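Local atomic coordinates of FACT-Spt16 (Cicer arietinum, PDB entry 5CE6), a protein that probably serves as a histone-chaperone subunit of the FACT complex, with an N-terminal domain of aminopeptidase-like fold implicated in binding histones H3-H4. Residues A[226-231]-A[290-295]; A[220-225]-A[315-320]; A[242-247]-A[269-274]. All blocks are in the same frame, centred on the assembly; numbering follows the deposited sequence.

Contact 1. Residues A[226-231]-A[290-295]; sequences ENVIDE and LYYDSA. With K (potassium ion), chain D.
In the M24 peptidase-like part of the chain, the far end of helix 200-230 packs through Val228 and Ile229 against Leu290 and Tyr292, in the loop that leads to a potassium site. Ile229 CG1 lies 4.1 Å from the centroid of the Tyr292 ring and 28° off its normal, a CH-pi contact over one face. The closest atom there is Tyr292 CG, 3.7 Å from Ile229 CG1. A chi1 of 46° sets the Tyr292 ring between its own backbone N and carbonyl carbon, with one face over Ile229, and the two side chains run past each other in opposite senses. Val228 serves two partners with one methyl, since CG1 is 3.9 Å from Leu290 CD2 and 4.0 Å from Tyr292 CE2. No hydrogen bond crosses the contact; the hydroxyl of Tyr292 is instead bonded to the carbonyl oxygen of Lys233, just beyond the helix. Were Tyr292 replaced by an alanine, Ile229 and Val228 would probably lose the ring they pack on, and the Lys233 carbonyl its hydroxyl partner. Further along the loop, Ser294 N donates to the anti lone pair of Asp293 OD1. Ala295 O binds the potassium ion at 2.9 Å, in a site that also includes Ser420 and Asn422, and the water on that ion is 2.7 Å from Tyr291 OH. Ile319 of strand 309-319 touches both Ile229 and Tyr292, while His237 and Leu240 of helix 237-249 and Ile298 of strand 296-306 pack on Leu290.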
loop_
_atom_site.group_PDB
_atom_site.type_symbol
_atom_site.label_atom_id
_atom_site.label_comp_id
_atom_site.label_asym_id
_atom_site.label_seq_id
_atom_site.Cartn_x
_atom_site.Cartn_y
_atom_site.Cartn_z
ATOM N N GLU A 226 -3.628 24.612 -13.054
ATOM C CA GLU A 226 -3.214 25.894 -13.636
ATOM C C GLU A 226 -4.291 26.498 -14.536
ATOM O O GLU A 226 -4.555 27.701 -14.467
ATOM C CB GLU A 226 -1.895 25.759 -14.410
ATOM C CG GLU A 226 -0.704 25.457 -13.512
ATOM C CD GLU A 226 0.595 25.292 -14.277
ATOM O OE1 GLU A 226 0.562 25.287 -15.526
ATOM O OE2 GLU A 226 1.647 25.162 -13.616
ATOM N N ASN A 227 -4.903 25.673 -15.381
ATOM C CA ASN A 227 -5.963 26.135 -16.275
ATOM C C ASN A 227 -7.197 26.601 -15.501
ATOM O O ASN A 227 -7.790 27.636 -15.816
ATOM C CB ASN A 227 -6.364 25.028 -17.255
ATOM C CG ASN A 227 -5.313 24.774 -18.325
ATOM O OD1 ASN A 227 -4.257 25.408 -18.341
ATOM N ND2 ASN A 227 -5.599 23.833 -19.224
ATOM N N VAL A 228 -7.577 25.826 -14.489
ATOM C CA VAL A 228 -8.738 26.146 -13.658
ATOM C C VAL A 228 -8.563 27.469 -12.907
ATOM O O VAL A 228 -9.474 28.296 -12.867
ATOM C CB VAL A 228 -9.048 25.000 -12.660
ATOM C CG1 VAL A 228 -9.927 25.497 -11.511
ATOM C CG2 VAL A 228 -9.718 23.836 -13.384
ATOM N N ILE A 229 -7.390 27.667 -12.321
ATOM C CA ILE A 229 -7.107 28.899 -11.593
ATOM C C ILE A 229 -7.021 30.087 -12.558
ATOM O O ILE A 229 -7.543 31.171 -12.278
ATOM C CB ILE A 229 -5.829 28.763 -10.745
ATOM C CG1 ILE A 229 -6.021 27.683 -9.679
ATOM C CG2 ILE A 229 -5.455 30.098 -10.098
ATOM C CD1 ILE A 229 -4.724 27.138 -9.104
ATOM N N ASP A 230 -6.383 29.866 -13.705
ATOM C CA ASP A 230 -6.265 30.886 -14.748
ATOM C C ASP A 230 -7.621 31.386 -15.238
ATOM O O ASP A 230 -7.892 32.591 -15.234
ATOM C CB ASP A 230 -5.493 30.329 -15.946
ATOM C CG ASP A 230 -4.076 30.858 -16.029
ATOM O OD1 ASP A 230 -3.859 32.048 -15.706
ATOM O OD2 ASP A 230 -3.180 30.081 -16.427
ATOM N N GLU A 231 -8.463 30.454 -15.674
ATOM C CA GLU A 231 -9.759 30.797 -16.251
ATOM C C GLU A 231 -10.827 31.038 -15.190
ATOM O O GLU A 231 -11.997 31.249 -15.520
ATOM C CB GLU A 231 -10.229 29.701 -17.211
ATOM C CG GLU A 231 -9.471 29.638 -18.529
ATOM C CD GLU A 231 -10.171 28.760 -19.557
ATOM O OE1 GLU A 231 -11.023 29.284 -20.309
ATOM O OE2 GLU A 231 -9.874 27.549 -19.610
ATOM N N LEU A 290 -13.068 23.687 -5.783
ATOM C CA LEU A 290 -11.662 23.994 -5.552
ATOM C C LEU A 290 -11.535 25.462 -5.158
ATOM O O LEU A 290 -12.157 26.330 -5.770
ATOM C CB LEU A 290 -10.851 23.730 -6.824
ATOM C CG LEU A 290 -9.343 23.910 -6.714
ATOM C CD1 LEU A 290 -8.750 22.726 -5.968
ATOM C CD2 LEU A 290 -8.695 24.067 -8.083
ATOM N N TYR A 291 -10.746 25.735 -4.123
ATOM C CA TYR A 291 -10.613 27.098 -3.608
ATOM C C TYR A 291 -9.203 27.592 -3.853
ATOM O O TYR A 291 -8.231 26.918 -3.499
ATOM C CB TYR A 291 -10.926 27.149 -2.111
ATOM C CG TYR A 291 -11.000 28.558 -1.560
ATOM C CD1 TYR A 291 -12.183 29.280 -1.625
ATOM C CD2 TYR A 291 -9.891 29.156 -0.977
ATOM C CE1 TYR A 291 -12.262 30.560 -1.128
ATOM C CE2 TYR A 291 -9.956 30.439 -0.480
ATOM C CZ TYR A 291 -11.150 31.135 -0.554
ATOM O OH TYR A 291 -11.229 32.420 -0.054
ATOM N N TYR A 292 -9.085 28.772 -4.453
ATOM C CA TYR A 292 -7.773 29.260 -4.844
ATOM C C TYR A 292 -7.617 30.765 -4.728
ATOM O O TYR A 292 -6.812 31.359 -5.440
ATOM C CB TYR A 292 -7.415 28.801 -6.265
ATOM C CG TYR A 292 -8.531 28.982 -7.260
ATOM C CD1 TYR A 292 -8.800 30.232 -7.807
ATOM C CD2 TYR A 292 -9.332 27.907 -7.639
ATOM C CE1 TYR A 292 -9.827 30.408 -8.703
ATOM C CE2 TYR A 292 -10.362 28.075 -8.534
ATOM C CZ TYR A 292 -10.604 29.325 -9.065
ATOM O OH TYR A 292 -11.633 29.496 -9.962
ATOM N N ASP A 293 -8.369 31.389 -3.828
ATOM C CA ASP A 293 -8.145 32.808 -3.572
ATOM C C ASP A 293 -6.842 32.995 -2.789
ATOM O O ASP A 293 -6.097 32.041 -2.582
ATOM C CB ASP A 293 -9.334 33.425 -2.841
ATOM C CG ASP A 293 -9.548 34.884 -3.211
ATOM O OD1 ASP A 293 -8.594 35.683 -3.087
ATOM O OD2 ASP A 293 -10.668 35.220 -3.647
ATOM N N SER A 294 -6.556 34.222 -2.362
ATOM C CA SER A 294 -5.287 34.505 -1.690
ATOM C C SER A 294 -5.060 33.653 -0.445
ATOM O O SER A 294 -6.010 33.278 0.234
ATOM C CB SER A 294 -5.185 35.992 -1.335
ATOM O OG SER A 294 -4.957 36.760 -2.501
ATOM N N ALA A 295 -3.795 33.346 -0.170
ATOM C CA ALA A 295 -3.399 32.551 0.994
ATOM C C ALA A 295 -4.079 31.189 1.011
ATOM O O ALA A 295 -4.636 30.766 2.026
ATOM C CB ALA A 295 -3.679 33.306 2.284
HETATM K K K D . -7.498 31.067 2.397
HETATM O O HOH W 1 -9.657 33.014 2.000
#

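Contact 2. Residues A[220-225]-A[315-320]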
loop_
_atom_site.group_PDB
_atom_site.type_symbol
_atom_site.label_atom_id
_atom_site.label_comp_id
_atom_site.label_asym_id
_atom_site.label_seq_id
_atom_site.Cartn_x
_atom_site.Cartn_y
_atom_site.Cartn_z
ATOM N N PHE A 220 -1.088 15.939 -16.211
ATOM C CA PHE A 220 -2.509 16.237 -16.118
ATOM C C PHE A 220 -2.849 17.167 -14.961
ATOM O O PHE A 220 -3.391 18.256 -15.174
ATOM C CB PHE A 220 -3.378 14.981 -16.046
ATOM C CG PHE A 220 -4.828 15.299 -15.828
ATOM C CD1 PHE A 220 -5.581 15.843 -16.859
ATOM C CD2 PHE A 220 -5.419 15.114 -14.590
ATOM C CE1 PHE A 220 -6.902 16.168 -16.669
ATOM C CE2 PHE A 220 -6.747 15.438 -14.393
ATOM C CZ PHE A 220 -7.488 15.968 -15.434
ATOM N N VAL A 221 -2.548 16.737 -13.739
ATOM C CA VAL A 221 -2.994 17.482 -12.562
ATOM C C VAL A 221 -2.476 18.915 -12.528
ATOM O O VAL A 221 -3.255 19.850 -12.367
ATOM C CB VAL A 221 -2.661 16.765 -11.241
ATOM C CG1 VAL A 221 -3.128 17.603 -10.053
ATOM C CG2 VAL A 221 -3.326 15.392 -11.211
ATOM N N VAL A 222 -1.169 19.097 -12.693
ATOM C CA VAL A 222 -0.612 20.444 -12.616
ATOM C C VAL A 222 -1.207 21.354 -13.687
ATOM O O VAL A 222 -1.643 22.465 -13.394
ATOM C CB VAL A 222 0.922 20.436 -12.673
ATOM C CG1 VAL A 222 1.448 21.841 -12.870
ATOM C CG2 VAL A 222 1.493 19.809 -11.396
ATOM N N THR A 223 -1.279 20.849 -14.912
ATOM C CA THR A 223 -1.868 21.574 -16.034
ATOM C C THR A 223 -3.341 21.906 -15.803
ATOM O O THR A 223 -3.800 23.009 -16.115
ATOM C CB THR A 223 -1.742 20.754 -17.332
ATOM O OG1 THR A 223 -0.358 20.503 -17.595
ATOM C CG2 THR A 223 -2.352 21.502 -18.513
ATOM N N LYS A 224 -4.083 20.942 -15.261
ATOM C CA LYS A 224 -5.506 21.136 -15.010
ATOM C C LYS A 224 -5.720 22.223 -13.964
ATOM O O LYS A 224 -6.535 23.132 -14.154
ATOM C CB LYS A 224 -6.142 19.819 -14.556
ATOM C CG LYS A 224 -7.625 19.919 -14.216
ATOM C CD LYS A 224 -8.463 20.225 -15.446
ATOM C CE LYS A 224 -9.916 19.863 -15.222
ATOM N NZ LYS A 224 -10.751 20.117 -16.433
ATOM N N LEU A 225 -4.981 22.133 -12.860
ATOM C CA LEU A 225 -5.093 23.130 -11.795
ATOM C C LEU A 225 -4.731 24.516 -12.311
ATOM O O LEU A 225 -5.457 25.483 -12.054
ATOM C CB LEU A 225 -4.229 22.754 -10.588
ATOM C CG LEU A 225 -4.629 21.481 -9.841
ATOM C CD1 LEU A 225 -3.650 21.184 -8.716
ATOM C CD2 LEU A 225 -6.058 21.581 -9.298
ATOM N N ARG A 315 1.395 16.099 -3.731
ATOM C CA ARG A 315 1.991 17.434 -3.838
ATOM C C ARG A 315 1.038 18.449 -3.260
ATOM O O ARG A 315 -0.169 18.240 -3.251
ATOM C CB ARG A 315 2.271 17.774 -5.303
ATOM C CG ARG A 315 3.354 16.912 -5.965
ATOM C CD ARG A 315 4.740 17.249 -5.410
ATOM N NE ARG A 315 5.799 16.457 -6.057
ATOM C CZ ARG A 315 6.277 15.310 -5.578
ATOM N NH1 ARG A 315 5.797 14.796 -4.449
ATOM N NH2 ARG A 315 7.252 14.677 -6.224
ATOM N N THR A 316 1.589 19.550 -2.765
ATOM C CA THR A 316 0.784 20.663 -2.292
ATOM C C THR A 316 1.126 21.885 -3.137
ATOM O O THR A 316 2.300 22.157 -3.410
ATOM C CB THR A 316 1.085 20.961 -0.834
ATOM O OG1 THR A 316 0.772 19.804 -0.060
ATOM C CG2 THR A 316 0.242 22.127 -0.336
ATOM N N PHE A 317 0.098 22.598 -3.576
ATOM C CA PHE A 317 0.291 23.802 -4.372
ATOM C C PHE A 317 -0.208 24.996 -3.580
ATOM O O PHE A 317 -1.193 24.916 -2.856
ATOM C CB PHE A 317 -0.425 23.667 -5.718
ATOM C CG PHE A 317 -0.027 22.438 -6.473
ATOM C CD1 PHE A 317 1.141 22.413 -7.225
ATOM C CD2 PHE A 317 -0.799 21.291 -6.401
ATOM C CE1 PHE A 317 1.520 21.271 -7.905
ATOM C CE2 PHE A 317 -0.422 20.142 -7.081
ATOM C CZ PHE A 317 0.734 20.132 -7.831
ATOM N N LEU A 318 0.503 26.107 -3.699
ATOM C CA LEU A 318 0.247 27.252 -2.855
ATOM C C LEU A 318 -0.127 28.414 -3.758
ATOM O O LEU A 318 0.569 28.693 -4.733
ATOM C CB LEU A 318 1.496 27.592 -2.024
ATOM C CG LEU A 318 1.901 26.673 -0.857
ATOM C CD1 LEU A 318 2.366 25.303 -1.327
ATOM C CD2 LEU A 318 2.994 27.310 -0.006
ATOM N N ILE A 319 -1.232 29.078 -3.437
ATOM C CA ILE A 319 -1.724 30.187 -4.236
ATOM C C ILE A 319 -1.620 31.464 -3.412
ATOM O O ILE A 319 -2.378 31.634 -2.455
ATOM C CB ILE A 319 -3.207 29.997 -4.607
ATOM C CG1 ILE A 319 -3.505 28.539 -4.976
ATOM C CG2 ILE A 319 -3.613 30.971 -5.714
ATOM C CD1 ILE A 319 -2.755 28.044 -6.193
ATOM N N ASP A 320 -0.697 32.349 -3.786
ATOM C CA ASP A 320 -0.464 33.590 -3.044
ATOM C C ASP A 320 -0.283 33.286 -1.555
ATOM O O ASP A 320 -0.930 33.891 -0.693
ATOM C CB ASP A 320 -1.629 34.563 -3.257
ATOM C CG ASP A 320 -1.782 34.988 -4.707
ATOM O OD1 ASP A 320 -0.820 35.542 -5.270
ATOM O OD2 ASP A 320 -2.865 34.760 -5.284
#
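The shortest polar bond beside the packing of Val222 and Leu225 on Phe317 is a routine helical one, Lys224 N to Phe220 O at 2.8 Å; no hydrogen bond crosses from helix to strand. The contact itself is wholly apolar and centres on one ring. Val222 CG2 comes within 3.7 Å of Phe317 CZ, and Leu225 CD1 stands 3.7 Å from Phe317 CD2. Both methyls approach obliquely from the same side of the ring plane, and each side chain runs at about a right angle to the phenylalanine. Their spacing of three residues, nearly one helical turn, explains how two branches of the helix reach neighbouring parts of a single ring. With chi1 at -54°, CG of Phe317 is anti to its carbonyl carbon, and the ring projects from the strand to the helix. This is helix-on-sheet packing within the M24-type, pita-bread fold. Met217, earlier in the same helix, also packs on Phe317, and Leu290 lies against Leu225. The strand is fixed by backbone bonds of Phe317 with Ile298 in the antiparallel strand 296-306, while the adjoining Leu318 bonds to Val454 and Tyr456 near the chain's end.

Contact 3. Residues A[242-247]-A[269-274]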
loop_
_atom_site.group_PDB
_atom_site.type_symbol
_atom_site.label_atom_id
_atom_site.label_comp_id
_atom_site.label_asym_id
_atom_site.label_seq_id
_atom_site.Cartn_x
_atom_site.Cartn_y
_atom_site.Cartn_z
ATOM N N GLU A 242 -12.472 12.330 -10.437
ATOM C CA GLU A 242 -12.938 11.469 -11.521
ATOM C C GLU A 242 -12.091 11.643 -12.783
ATOM O O GLU A 242 -11.729 10.662 -13.441
ATOM C CB GLU A 242 -14.424 11.724 -11.808
ATOM N N GLU A 243 -11.745 12.890 -13.094
ATOM C CA GLU A 243 -10.977 13.188 -14.299
ATOM C C GLU A 243 -9.569 12.607 -14.204
ATOM O O GLU A 243 -9.007 12.149 -15.207
ATOM C CB GLU A 243 -10.904 14.700 -14.526
ATOM C CG GLU A 243 -12.226 15.345 -14.861
ATOM C CD GLU A 243 -12.767 14.888 -16.195
ATOM O OE1 GLU A 243 -12.019 14.969 -17.197
ATOM O OE2 GLU A 243 -13.935 14.444 -16.240
ATOM N N THR A 244 -9.013 12.622 -12.996
ATOM C CA THR A 244 -7.677 12.068 -12.748
ATOM C C THR A 244 -7.720 10.538 -12.887
ATOM O O THR A 244 -6.824 9.923 -13.480
ATOM C CB THR A 244 -7.157 12.480 -11.362
ATOM O OG1 THR A 244 -7.098 13.911 -11.291
ATOM C CG2 THR A 244 -5.760 11.917 -11.108
ATOM N N GLU A 245 -8.773 9.932 -12.349
ATOM C CA GLU A 245 -8.990 8.493 -12.523
ATOM C C GLU A 245 -8.962 8.095 -13.987
ATOM O O GLU A 245 -8.313 7.117 -14.362
ATOM C CB GLU A 245 -10.343 8.076 -11.951
ATOM C CG GLU A 245 -10.307 7.541 -10.535
ATOM C CD GLU A 245 -11.601 6.829 -10.163
ATOM O OE1 GLU A 245 -12.075 5.994 -10.963
ATOM O OE2 GLU A 245 -12.142 7.110 -9.075
ATOM N N LYS A 246 -9.697 8.838 -14.810
ATOM C CA LYS A 246 -9.794 8.537 -16.233
ATOM C C LYS A 246 -8.434 8.544 -16.918
ATOM O O LYS A 246 -8.165 7.726 -17.799
ATOM C CB LYS A 246 -10.718 9.533 -16.926
ATOM C CG LYS A 246 -12.159 9.395 -16.511
ATOM C CD LYS A 246 -13.075 10.127 -17.480
ATOM C CE LYS A 246 -13.666 11.383 -16.866
ATOM N NZ LYS A 246 -14.581 12.085 -17.823
ATOM N N VAL A 247 -7.582 9.477 -16.513
ATOM C CA VAL A 247 -6.249 9.594 -17.100
ATOM C C VAL A 247 -5.352 8.431 -16.668
ATOM O O VAL A 247 -4.561 7.915 -17.461
ATOM C CB VAL A 247 -5.608 10.948 -16.747
ATOM C CG1 VAL A 247 -4.194 11.005 -17.247
ATOM C CG2 VAL A 247 -6.418 12.089 -17.350
ATOM N N PRO A 269 -8.367 9.311 -6.304
ATOM C CA PRO A 269 -7.469 10.458 -6.130
ATOM C C PRO A 269 -8.007 11.452 -5.122
ATOM O O PRO A 269 -9.224 11.654 -5.042
ATOM C CB PRO A 269 -7.439 11.069 -7.529
ATOM C CG PRO A 269 -7.514 9.839 -8.424
ATOM C CD PRO A 269 -8.535 8.965 -7.731
ATOM N N ILE A 270 -7.107 12.054 -4.355
ATOM C CA ILE A 270 -7.504 12.944 -3.275
ATOM C C ILE A 270 -7.208 14.367 -3.679
ATOM O O ILE A 270 -6.080 14.691 -4.012
ATOM C CB ILE A 270 -6.733 12.609 -1.986
ATOM C CG1 ILE A 270 -7.182 11.234 -1.458
ATOM C CG2 ILE A 270 -6.919 13.710 -0.924
ATOM C CD1 ILE A 270 -6.210 10.620 -0.439
ATOM N N PHE A 271 -8.240 15.203 -3.690
ATOM C CA PHE A 271 -8.064 16.634 -3.905
ATOM C C PHE A 271 -8.698 17.365 -2.746
ATOM O O PHE A 271 -9.856 17.106 -2.405
ATOM C CB PHE A 271 -8.734 17.065 -5.205
ATOM C CG PHE A 271 -7.989 16.639 -6.427
ATOM C CD1 PHE A 271 -8.203 15.386 -6.984
ATOM C CD2 PHE A 271 -7.052 17.486 -7.008
ATOM C CE1 PHE A 271 -7.498 14.977 -8.105
ATOM C CE2 PHE A 271 -6.348 17.087 -8.143
ATOM C CZ PHE A 271 -6.578 15.835 -8.688
ATOM N N GLN A 272 -7.945 18.279 -2.135
ATOM C CA GLN A 272 -8.446 19.021 -0.977
ATOM C C GLN A 272 -8.031 20.475 -1.067
ATOM O O GLN A 272 -6.923 20.784 -1.510
ATOM C CB GLN A 272 -7.881 18.425 0.320
ATOM C CG GLN A 272 -8.279 16.981 0.558
ATOM C CD GLN A 272 -7.632 16.363 1.780
ATOM O OE1 GLN A 272 -6.768 16.965 2.416
ATOM N NE2 GLN A 272 -8.023 15.130 2.093
ATOM N N SER A 273 -8.908 21.365 -0.618
ATOM C CA SER A 273 -8.568 22.783 -0.565
ATOM C C SER A 273 -9.555 23.473 0.354
ATOM O O SER A 273 -10.414 22.820 0.935
ATOM C CB SER A 273 -8.630 23.403 -1.964
ATOM O OG SER A 273 -9.974 23.482 -2.417
ATOM N N GLY A 274 -9.434 24.792 0.485
ATOM C CA GLY A 274 -10.476 25.567 1.132
ATOM C C GLY A 274 -10.701 25.250 2.598
ATOM O O GLY A 274 -11.844 25.277 3.089
#
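A buried helix-to-strand contact joins Thr244 and Glu245 of helix 237-249 to Pro269 and Phe271 at strand 270-273, and it rests on van der Waals packing alone. The two branches of Thr244 divide the work. Its methyl, CG2, lies 3.8 Å from Pro269 CG, the two side chains sliding past each other in opposite directions. Its hydroxyl oxygen meets the rim of the aromatic ring close to the ring plane, with Thr244 OG1 3.3 Å from Phe271 CZ. A chi1 of -59° produces this split, putting CG2 anti to the backbone N and OG1 beside it. That hydroxyl is not left to the ring edge for its polar needs, since it is hydrogen-bonded to Leu240 O one turn back. In the pita-bread fold of the M24 family, helices pack in this way on a curved sheet; here strand 270-273 pairs antiparallel with strand 296-306, and Val221 of helix 200-230 also touches Phe271. Glu245 adds its aliphatic part, crossing the proline at about a right angle with CG 3.6 Å from Pro269 CD. The salt bridge of Lys246 NZ with Glu243 OE2, 2.9 Å long, lies within the helix and off this contact.

Contacts 1 and 2 use successive parts of helix 200-230, whereas contact 3 belongs to the next helix, 237-249. Contacts 2 and 3 are buried and reach the same sheet, through strands 309-319 and 270-273; contact 1 is only partly buried and faces a loop. None has a hydrogen bond across it, but the packing differs: aliphatic methyls set obliquely to a ring in contact 2, a CH-pi contact over a ring face in contact 1, and proline with a hydroxyl at a ring edge in contact 3. They touch one another as well. Ala295 N lies 3.0 Å from Asp320 O, a probable hydrogen bond between contacts 1 and 2, and Val221 CG1 is 3.8 Å from Phe271 CE2 between contacts 2 and 3.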